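Local coordinates for protein 2-dehydro-3-deoxy-D-arabinonate dehydratase (PDB 2Q18) that catalyses the metal-dependent dehydration of 2-dehydro-3-deoxy-D-arabinonate to 2,5-dioxopentanoate in a pentose oxidation pathway, at residues Val6-Tyr11 with Asn63-Thr68; Ser135-Thr140 with Val165-Leu170; Trp139-Pro144 with Ile258-Asp263. All coordinates share one frame; numbering follows the deposited sequence.

Interaction 1: Val6-Tyr11 with Asn63-Thr68; sequences VVKRGY and NDIRIT
Lys-8 lays its extended aliphatic chain across Ile-65 and Asp-64. Its CB and CG lie between Ile-65 CG2 and the carbonyl oxygen of Asp-64, CG 3.6 Å from Asp-64 O, and CD meets the Ile-65 CG2 methyl at 3.8 Å. CE then reaches the carboxylate, 3.6 Å from Asp-64 OD2. The ammonium passes on: NZ forms its salt bridge with Asp-27 of the second subunit. With CG anti to the backbone N (chi1 178°) and the later torsions also near 180°, the chain is stretched out, which places NZ there.

The backbones beneath are antiparallel strands, with Val-7 and Arg-66 as a hydrogen-bonded pair: Val-7 N to Arg-66 O is 2.8 Å and Arg-66 N to Val-7 O 3.0 Å. A type I' turn from Lys-8 to Tyr-11 folds strand 2-8 back into strand 11-17 as a beta hairpin, and where the pairing with 65-67 runs out a water links Arg-9 N to Asp-64 O. The Arg-66 side chain runs next to Val-7, whose CG1 methyl lies over one guanidinium face, 3.4 Å from Arg-66 NH2, while NH1 pairs with Glu-129. On the Lys-8 face, Val-6 CG2 meets Ile-65 CB at 4.0 Å.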
loop_
_atom_site.group_PDB
_atom_site.type_symbol
_atom_site.label_atom_id
_atom_site.label_comp_id
_atom_site.label_asym_id
_atom_site.label_seq_id
_atom_site.Cartn_x
_atom_site.Cartn_y
_atom_site.Cartn_z
ATOM N N VAL A 6 2.210 -4.885 21.815
ATOM C CA VAL A 6 1.316 -3.893 22.393
ATOM C C VAL A 6 0.610 -3.130 21.284
ATOM O O VAL A 6 1.111 -3.044 20.156
ATOM C CB VAL A 6 2.062 -2.884 23.331
ATOM C CG1 VAL A 6 2.862 -3.624 24.402
ATOM C CG2 VAL A 6 2.974 -1.939 22.530
ATOM N N VAL A 7 -0.562 -2.594 21.608
ATOM C CA VAL A 7 -1.234 -1.633 20.747
ATOM C C VAL A 7 -1.086 -0.253 21.399
ATOM O O VAL A 7 -1.242 -0.104 22.616
ATOM C CB VAL A 7 -2.718 -2.034 20.453
ATOM C CG1 VAL A 7 -3.559 -2.093 21.737
ATOM C CG2 VAL A 7 -3.352 -1.099 19.421
ATOM N N LYS A 8 -0.740 0.739 20.584
ATOM C CA LYS A 8 -0.422 2.079 21.058
ATOM C C LYS A 8 -0.967 3.074 20.046
ATOM O O LYS A 8 -0.552 3.076 18.883
ATOM C CB LYS A 8 1.098 2.230 21.190
ATOM C CG LYS A 8 1.590 3.604 21.629
ATOM C CD LYS A 8 3.102 3.678 21.489
ATOM C CE LYS A 8 3.695 4.840 22.256
ATOM N NZ LYS A 8 5.182 4.812 22.157
ATOM N N ARG A 9 -1.914 3.900 20.490
ATOM C CA ARG A 9 -2.564 4.895 19.633
ATOM C C ARG A 9 -3.008 4.286 18.297
ATOM O O ARG A 9 -2.864 4.904 17.240
ATOM C CB ARG A 9 -1.636 6.096 19.403
ATOM C CG ARG A 9 -1.030 6.687 20.684
ATOM C CD ARG A 9 0.032 7.726 20.356
ATOM N NE ARG A 9 -0.509 8.786 19.503
ATOM C CZ ARG A 9 -0.897 9.983 19.939
ATOM N NH1 ARG A 9 -1.387 10.868 19.079
ATOM N NH2 ARG A 9 -0.785 10.299 21.228
ATOM N N GLY A 10 -3.530 3.064 18.347
ATOM C CA GLY A 10 -4.045 2.403 17.150
ATOM C C GLY A 10 -3.048 1.622 16.304
ATOM O O GLY A 10 -3.454 0.924 15.375
ATOM N N TYR A 11 -1.753 1.736 16.605
ATOM C CA TYR A 11 -0.725 0.946 15.907
ATOM C C TYR A 11 -0.039 -0.065 16.831
ATOM O O TYR A 11 -0.117 0.049 18.057
ATOM C CB TYR A 11 0.309 1.846 15.197
ATOM C CG TYR A 11 1.005 2.860 16.085
ATOM C CD1 TYR A 11 0.553 4.180 16.153
ATOM C CD2 TYR A 11 2.125 2.509 16.842
ATOM C CE1 TYR A 11 1.193 5.121 16.966
ATOM C CE2 TYR A 11 2.768 3.444 17.661
ATOM C CZ TYR A 11 2.298 4.744 17.715
ATOM O OH TYR A 11 2.933 5.673 18.519
ATOM N N ASN A 63 0.448 3.499 30.735
ATOM C CA ASN A 63 0.400 4.742 29.962
ATOM C C ASN A 63 -0.439 4.594 28.691
ATOM O O ASN A 63 -1.636 4.312 28.776
ATOM C CB ASN A 63 1.814 5.263 29.668
ATOM C CG ASN A 63 2.564 5.667 30.933
ATOM O OD1 ASN A 63 3.691 5.224 31.169
ATOM N ND2 ASN A 63 1.935 6.504 31.756
ATOM N N ASP A 64 0.178 4.761 27.521
ATOM C CA ASP A 64 -0.562 4.642 26.262
ATOM C C ASP A 64 -0.315 3.332 25.496
ATOM O O ASP A 64 -0.715 3.206 24.333
ATOM C CB ASP A 64 -0.330 5.867 25.364
ATOM C CG ASP A 64 1.135 6.094 25.041
ATOM O OD1 ASP A 64 2.003 5.430 25.652
ATOM O OD2 ASP A 64 1.418 6.949 24.172
ATOM N N ILE A 65 0.325 2.360 26.149
ATOM C CA ILE A 65 0.513 1.033 25.551
ATOM C C ILE A 65 -0.292 -0.049 26.277
ATOM O O ILE A 65 -0.393 -0.045 27.506
ATOM C CB ILE A 65 2.014 0.617 25.434
ATOM C CG1 ILE A 65 2.638 0.339 26.808
ATOM C CG2 ILE A 65 2.812 1.672 24.648
ATOM C CD1 ILE A 65 4.033 -0.284 26.758
ATOM N N ARG A 66 -0.857 -0.971 25.504
ATOM C CA ARG A 66 -1.627 -2.077 26.055
ATOM C C ARG A 66 -1.224 -3.390 25.387
ATOM O O ARG A 66 -1.207 -3.490 24.155
ATOM C CB ARG A 66 -3.128 -1.821 25.872
ATOM C CG ARG A 66 -4.019 -2.895 26.485
ATOM C CD ARG A 66 -5.503 -2.606 26.280
ATOM N NE ARG A 66 -5.907 -2.575 24.872
ATOM C CZ ARG A 66 -6.119 -3.653 24.115
ATOM N NH1 ARG A 66 -5.947 -4.874 24.607
ATOM N NH2 ARG A 66 -6.491 -3.507 22.853
ATOM N N ILE A 67 -0.904 -4.394 26.203
ATOM C CA ILE A 67 -0.543 -5.713 25.689
ATOM C C ILE A 67 -1.741 -6.339 24.960
ATOM O O ILE A 67 -2.898 -6.080 25.304
ATOM C CB ILE A 67 0.030 -6.636 26.810
ATOM C CG1 ILE A 67 0.743 -7.857 26.211
ATOM C CG2 ILE A 67 -1.067 -7.018 27.839
ATOM C CD1 ILE A 67 1.603 -8.640 27.202
ATOM N N THR A 68 -1.460 -7.124 23.927
ATOM C CA THR A 68 -2.520 -7.751 23.137
ATOM C C THR A 68 -2.051 -9.117 22.626
ATOM O O THR A 68 -1.087 -9.677 23.160
ATOM C CB THR A 68 -3.023 -6.798 22.000
ATOM O OG1 THR A 68 -4.157 -7.378 21.341
ATOM C CG2 THR A 68 -1.913 -6.484 20.977
HETATM O O HOH W 1 -2.807 4.152 23.171
#

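Interaction 2: Ser135-Thr140 with Val165-Leu170; sequences SDSEWT and VSARDL
Asp-169 OD2 is gripped from the loop by the backbone N of Glu-138, at 2.9 Å with an N-H...O angle of 170°, and by a water that also donates to Glu-138 OE1. The bond from Glu-138 N is straight at its hydrogen but comes down on the carboxylate from well above its plane. The other oxygen, OD1, accepts from Ser-137 OG at 2.7 Å on its syn side. Ser-137 OG lies anti to its own backbone N (chi1 177°), a position that also lets it receive a weak bond from Trp-139 N. In return Asp-169 N makes a weak bond to Trp-139 O, 3.3 Å long.

These bonds bring the loop leading into strand 140-150 against the start of helix 168-173, with Ala-167 at the N-cap, and so tie together two parts of the FAH-family domain. Next to the polar cluster, the Trp-139 indole lies alongside Arg-168. Arg-168 CB sits 3.7 Å from the centroid of the six-membered ring and 14° off its normal, a CH-pi contact over the face, while Trp-139 CH2 lies over one face of the Arg-168 guanidinium, the two planes well away from parallel. At the strand end, Thr-140 CG2 packs on Val-165 CG1 at 3.6 Å. Ser-166 turns its side chain away from this loop, and its OG bonds to Asp-164 O and to Lys-182, a substrate-binding residue.

With both oxygens of Asp-169 engaged, the carboxylate is probably held against rotation. Its place in the first helical turn would probably stabilise the negative charge, through the helix dipole and the donors around it, and this may offset the nearness of Glu-138 OE1, 4.1 Å from Asp-169 OD2.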
loop_
_atom_site.group_PDB
_atom_site.type_symbol
_atom_site.label_atom_id
_atom_site.label_comp_id
_atom_site.label_asym_id
_atom_site.label_seq_id
_atom_site.Cartn_x
_atom_site.Cartn_y
_atom_site.Cartn_z
ATOM N N SER A 135 -24.462 -16.241 23.301
ATOM C CA SER A 135 -25.768 -15.888 23.849
ATOM C C SER A 135 -26.687 -17.099 24.020
ATOM O O SER A 135 -27.590 -17.083 24.862
ATOM C CB SER A 135 -26.451 -14.854 22.956
ATOM O OG SER A 135 -26.682 -15.380 21.659
ATOM N N ASP A 136 -26.447 -18.141 23.225
ATOM C CA ASP A 136 -27.294 -19.333 23.220
ATOM C C ASP A 136 -26.627 -20.557 23.846
ATOM O O ASP A 136 -27.083 -21.685 23.653
ATOM C CB ASP A 136 -27.784 -19.644 21.796
ATOM C CG ASP A 136 -26.643 -19.928 20.815
ATOM O OD1 ASP A 136 -25.452 -19.802 21.187
ATOM O OD2 ASP A 136 -26.951 -20.285 19.658
ATOM N N SER A 137 -25.550 -20.333 24.592
ATOM C CA SER A 137 -24.910 -21.409 25.341
ATOM C C SER A 137 -25.187 -21.257 26.832
ATOM O O SER A 137 -25.084 -20.156 27.379
ATOM C CB SER A 137 -23.402 -21.431 25.099
ATOM O OG SER A 137 -22.787 -22.432 25.891
ATOM N N GLU A 138 -25.528 -22.371 27.475
ATOM C CA GLU A 138 -25.758 -22.407 28.920
ATOM C C GLU A 138 -24.667 -23.205 29.629
ATOM O O GLU A 138 -24.737 -23.424 30.842
ATOM C CB GLU A 138 -27.145 -22.991 29.233
ATOM C CG GLU A 138 -28.305 -22.000 29.067
ATOM C CD GLU A 138 -28.729 -21.790 27.612
ATOM O OE1 GLU A 138 -28.912 -22.793 26.885
ATOM O OE2 GLU A 138 -28.898 -20.617 27.199
ATOM N N TRP A 139 -23.665 -23.647 28.867
ATOM C CA TRP A 139 -22.527 -24.374 29.431
ATOM C C TRP A 139 -21.260 -24.236 28.575
ATOM O O TRP A 139 -20.952 -25.095 27.736
ATOM C CB TRP A 139 -22.883 -25.850 29.689
ATOM C CG TRP A 139 -21.776 -26.638 30.324
ATOM C CD1 TRP A 139 -20.931 -26.217 31.313
ATOM C CD2 TRP A 139 -21.398 -27.988 30.021
ATOM N NE1 TRP A 139 -20.046 -27.218 31.637
ATOM C CE2 TRP A 139 -20.311 -28.316 30.860
ATOM C CE3 TRP A 139 -21.874 -28.952 29.122
ATOM C CZ2 TRP A 139 -19.686 -29.567 30.825
ATOM C CZ3 TRP A 139 -21.252 -30.197 29.087
ATOM C CH2 TRP A 139 -20.169 -30.491 29.933
ATOM N N THR A 140 -20.532 -23.146 28.805
ATOM C CA THR A 140 -19.289 -22.871 28.097
ATOM C C THR A 140 -18.107 -23.042 29.037
ATOM O O THR A 140 -18.096 -22.492 30.141
ATOM C CB THR A 140 -19.299 -21.448 27.483
ATOM O OG1 THR A 140 -20.246 -21.404 26.410
ATOM C CG2 THR A 140 -17.927 -21.063 26.951
ATOM N N VAL A 165 -12.037 -21.726 23.841
ATOM C CA VAL A 165 -13.321 -21.497 24.505
ATOM C C VAL A 165 -14.415 -22.279 23.771
ATOM O O VAL A 165 -14.619 -22.102 22.565
ATOM C CB VAL A 165 -13.672 -19.986 24.596
ATOM C CG1 VAL A 165 -14.885 -19.765 25.488
ATOM C CG2 VAL A 165 -12.482 -19.175 25.117
ATOM N N SER A 166 -15.114 -23.139 24.510
ATOM C CA SER A 166 -15.993 -24.138 23.903
ATOM C C SER A 166 -17.390 -24.177 24.518
ATOM O O SER A 166 -17.535 -24.367 25.729
ATOM C CB SER A 166 -15.354 -25.522 24.016
ATOM O OG SER A 166 -14.012 -25.504 23.569
ATOM N N ALA A 167 -18.410 -24.010 23.676
ATOM C CA ALA A 167 -19.797 -24.170 24.102
ATOM C C ALA A 167 -20.117 -25.662 24.206
ATOM O O ALA A 167 -20.716 -26.256 23.303
ATOM C CB ALA A 167 -20.735 -23.470 23.147
ATOM N N ARG A 168 -19.693 -26.256 25.318
ATOM C CA ARG A 168 -19.772 -27.698 25.529
ATOM C C ARG A 168 -21.187 -28.274 25.428
ATOM O O ARG A 168 -21.358 -29.430 25.036
ATOM C CB ARG A 168 -19.132 -28.074 26.868
ATOM C CG ARG A 168 -17.614 -27.888 26.926
ATOM C CD ARG A 168 -16.854 -28.955 26.120
ATOM N NE ARG A 168 -17.371 -30.303 26.362
ATOM C CZ ARG A 168 -17.091 -31.041 27.434
ATOM N NH1 ARG A 168 -16.283 -30.579 28.383
ATOM N NH2 ARG A 168 -17.623 -32.248 27.560
ATOM N N ASP A 169 -22.192 -27.468 25.766
ATOM C CA ASP A 169 -23.584 -27.913 25.684
ATOM C C ASP A 169 -24.038 -28.119 24.243
ATOM O O ASP A 169 -24.744 -29.085 23.947
ATOM C CB ASP A 169 -24.535 -26.964 26.434
ATOM C CG ASP A 169 -24.450 -25.524 25.949
ATOM O OD1 ASP A 169 -23.342 -25.068 25.581
ATOM O OD2 ASP A 169 -25.500 -24.843 25.946
ATOM N N LEU A 170 -23.624 -27.218 23.349
ATOM C CA LEU A 170 -23.967 -27.329 21.932
ATOM C C LEU A 170 -23.304 -28.556 21.302
ATOM O O LEU A 170 -23.923 -29.262 20.507
ATOM C CB LEU A 170 -23.611 -26.045 21.166
ATOM C CG LEU A 170 -24.237 -24.719 21.628
ATOM C CD1 LEU A 170 -23.933 -23.593 20.640
ATOM C CD2 LEU A 170 -25.741 -24.835 21.844
HETATM O O HOH W 2 -27.997 -24.925 24.829
#

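Interaction 3: Trp139-Pro144 with Ile258-Asp263; sequences WTLPEP and IVPGRD
Trp-139 presents one indole face to Arg-262: CG of the arginine stands 4.0 Å from the centroid of the six-membered ring and only 6° off the normal, a CH-pi contact over the ring centre. Arg-262 O lies over the same face nearer the pyrrole, 3.6 Å from Trp-139 CD1, while the opposite face belongs to Arg-168, so the indole is sandwiched between the aliphatic parts of two arginines. The Arg-262 guanidinium is well away from parallel to the ring, and the contact over the face is made by CG. Trp-139 NE1 makes a weak bond to Gly-261 O, 3.4 Å long with an N-H...O angle of 140°. Replacing this tryptophan by an alanine would probably open a gap between the two arginine chains and leave Gly-261 O without its weak donor.

Beyond the ring the chains run in opposite directions, yet with Leu-141 CA and Pro-260 CA 7.1 Å apart they are too distant for direct strand pairing. Side chains fill the space between them: Leu-141 and Pro-260 point past one another from opposite sides, Leu-141 CD2 3.8 Å from Pro-260 CB, and Pro-144 CG packs on Ile-258 CB at 3.7 Å. In Leu-141, chi1 of -66° sends the branch toward Pro-260, CD2 to its ring and CD1 to its carbonyl oxygen. One water donates to Pro-142 O at 2.8 Å and to Ile-258 O at 2.7 Å.

The strand lined in this way contains Glu-143, a magnesium ligand. Apart from the weak indole bond, the two segments meet through apolar surface, the CH-pi contact and a bridging water, while OG1 of the substrate-binding residue Thr-256 adds polar links at the Pro-144 end, to Pro-144 O and Ile-258 N.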
loop_
_atom_site.group_PDB
_atom_site.type_symbol
_atom_site.label_atom_id
_atom_site.label_comp_id
_atom_site.label_asym_id
_atom_site.label_seq_id
_atom_site.Cartn_x
_atom_site.Cartn_y
_atom_site.Cartn_z
ATOM N N TRP A 139 -23.665 -23.647 28.867
ATOM C CA TRP A 139 -22.527 -24.374 29.431
ATOM C C TRP A 139 -21.260 -24.236 28.575
ATOM O O TRP A 139 -20.952 -25.095 27.736
ATOM C CB TRP A 139 -22.883 -25.850 29.689
ATOM C CG TRP A 139 -21.776 -26.638 30.324
ATOM C CD1 TRP A 139 -20.931 -26.217 31.313
ATOM C CD2 TRP A 139 -21.398 -27.988 30.021
ATOM N NE1 TRP A 139 -20.046 -27.218 31.637
ATOM C CE2 TRP A 139 -20.311 -28.316 30.860
ATOM C CE3 TRP A 139 -21.874 -28.952 29.122
ATOM C CZ2 TRP A 139 -19.686 -29.567 30.825
ATOM C CZ3 TRP A 139 -21.252 -30.197 29.087
ATOM C CH2 TRP A 139 -20.169 -30.491 29.933
ATOM N N THR A 140 -20.532 -23.146 28.805
ATOM C CA THR A 140 -19.289 -22.871 28.097
ATOM C C THR A 140 -18.107 -23.042 29.037
ATOM O O THR A 140 -18.096 -22.492 30.141
ATOM C CB THR A 140 -19.299 -21.448 27.483
ATOM O OG1 THR A 140 -20.246 -21.404 26.410
ATOM C CG2 THR A 140 -17.927 -21.063 26.951
ATOM N N LEU A 141 -17.119 -23.815 28.595
ATOM C CA LEU A 141 -15.910 -24.032 29.369
ATOM C C LEU A 141 -14.673 -23.506 28.651
ATOM O O LEU A 141 -14.614 -23.533 27.421
ATOM C CB LEU A 141 -15.723 -25.521 29.672
ATOM C CG LEU A 141 -16.736 -26.216 30.590
ATOM C CD1 LEU A 141 -16.345 -27.682 30.765
ATOM C CD2 LEU A 141 -16.828 -25.509 31.941
ATOM N N PRO A 142 -13.682 -23.018 29.422
ATOM C CA PRO A 142 -12.384 -22.770 28.823
ATOM C C PRO A 142 -11.648 -24.096 28.682
ATOM O O PRO A 142 -11.827 -24.996 29.509
ATOM C CB PRO A 142 -11.683 -21.882 29.853
ATOM C CG PRO A 142 -12.296 -22.276 31.170
ATOM C CD PRO A 142 -13.712 -22.686 30.863
ATOM N N GLU A 143 -10.850 -24.224 27.631
ATOM C CA GLU A 143 -10.013 -25.399 27.460
ATOM C C GLU A 143 -8.555 -24.952 27.376
ATOM O O GLU A 143 -8.127 -24.406 26.355
ATOM C CB GLU A 143 -10.460 -26.220 26.244
ATOM C CG GLU A 143 -11.932 -26.655 26.318
ATOM C CD GLU A 143 -12.364 -27.604 25.201
ATOM O OE1 GLU A 143 -13.493 -28.135 25.290
ATOM O OE2 GLU A 143 -11.592 -27.818 24.236
ATOM N N PRO A 144 -7.807 -25.128 28.484
ATOM C CA PRO A 144 -6.415 -24.707 28.626
ATOM C C PRO A 144 -5.456 -25.632 27.889
ATOM O O PRO A 144 -5.424 -26.838 28.154
ATOM C CB PRO A 144 -6.181 -24.799 30.135
ATOM C CG PRO A 144 -7.096 -25.884 30.580
ATOM C CD PRO A 144 -8.316 -25.758 29.718
ATOM N N ILE A 258 -7.719 -30.648 31.114
ATOM C CA ILE A 258 -8.408 -30.007 32.237
ATOM C C ILE A 258 -9.837 -29.657 31.836
ATOM O O ILE A 258 -10.075 -28.761 31.014
ATOM C CB ILE A 258 -7.652 -28.761 32.775
ATOM C CG1 ILE A 258 -6.216 -29.128 33.154
ATOM C CG2 ILE A 258 -8.387 -28.163 33.986
ATOM C CD1 ILE A 258 -5.263 -27.946 33.234
ATOM N N VAL A 259 -10.784 -30.391 32.414
ATOM C CA VAL A 259 -12.189 -30.268 32.059
ATOM C C VAL A 259 -13.032 -30.056 33.323
ATOM O O VAL A 259 -13.321 -31.015 34.045
ATOM C CB VAL A 259 -12.699 -31.523 31.285
ATOM C CG1 VAL A 259 -14.139 -31.335 30.836
ATOM C CG2 VAL A 259 -11.805 -31.833 30.080
ATOM N N PRO A 260 -13.412 -28.793 33.606
ATOM C CA PRO A 260 -14.335 -28.507 34.710
ATOM C C PRO A 260 -15.668 -29.241 34.553
ATOM O O PRO A 260 -16.009 -29.694 33.451
ATOM C CB PRO A 260 -14.544 -26.992 34.604
ATOM C CG PRO A 260 -13.320 -26.488 33.918
ATOM C CD PRO A 260 -12.976 -27.558 32.927
ATOM N N GLY A 261 -16.407 -29.355 35.656
ATOM C CA GLY A 261 -17.672 -30.077 35.670
ATOM C C GLY A 261 -18.803 -29.330 34.997
ATOM O O GLY A 261 -18.634 -28.188 34.558
ATOM N N ARG A 262 -19.965 -29.976 34.936
ATOM C CA ARG A 262 -21.144 -29.425 34.268
ATOM C C ARG A 262 -21.721 -28.195 34.972
ATOM O O ARG A 262 -22.462 -27.418 34.364
ATOM C CB ARG A 262 -22.220 -30.504 34.109
ATOM C CG ARG A 262 -23.213 -30.231 32.980
ATOM C CD ARG A 262 -24.015 -31.478 32.625
ATOM N NE ARG A 262 -23.164 -32.555 32.116
ATOM C CZ ARG A 262 -23.588 -33.782 31.823
ATOM N NH1 ARG A 262 -22.728 -34.686 31.367
ATOM N NH2 ARG A 262 -24.866 -34.113 31.982
ATOM N N ASP A 263 -21.381 -28.022 36.248
ATOM C CA ASP A 263 -21.833 -26.861 37.020
ATOM C C ASP A 263 -20.830 -25.699 36.975
ATOM O O ASP A 263 -21.070 -24.636 37.558
ATOM C CB ASP A 263 -22.145 -27.262 38.474
ATOM C CG ASP A 263 -20.936 -27.833 39.210
ATOM O OD1 ASP A 263 -19.968 -28.283 38.554
ATOM O OD2 ASP A 263 -20.961 -27.841 40.460
HETATM O O HOH W 3 -12.144 -27.740 29.648
#

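Interactions 2 and 3 start from the same piece of chain, share Trp-139 and Thr-140, and have centres about 10 Å apart. They meet directly: Ser-166 O lies 2.9 Å from Leu-141 N, probably hydrogen-bonded, and Arg-168 NH1 packs 3.3 Å from Val-259 CG1. Together they flank the metal and substrate site: Glu-143 lies within interaction 3, and the side chains of Glu-143 and Lys-182 are each about 3 Å from Ser-166 of interaction 2. Interaction 1 is remote, its centre about 31 Å from each of the other two. Its nearest atoms come within about 15 Å of interaction 2, and it lies by a subunit interface away from the active site.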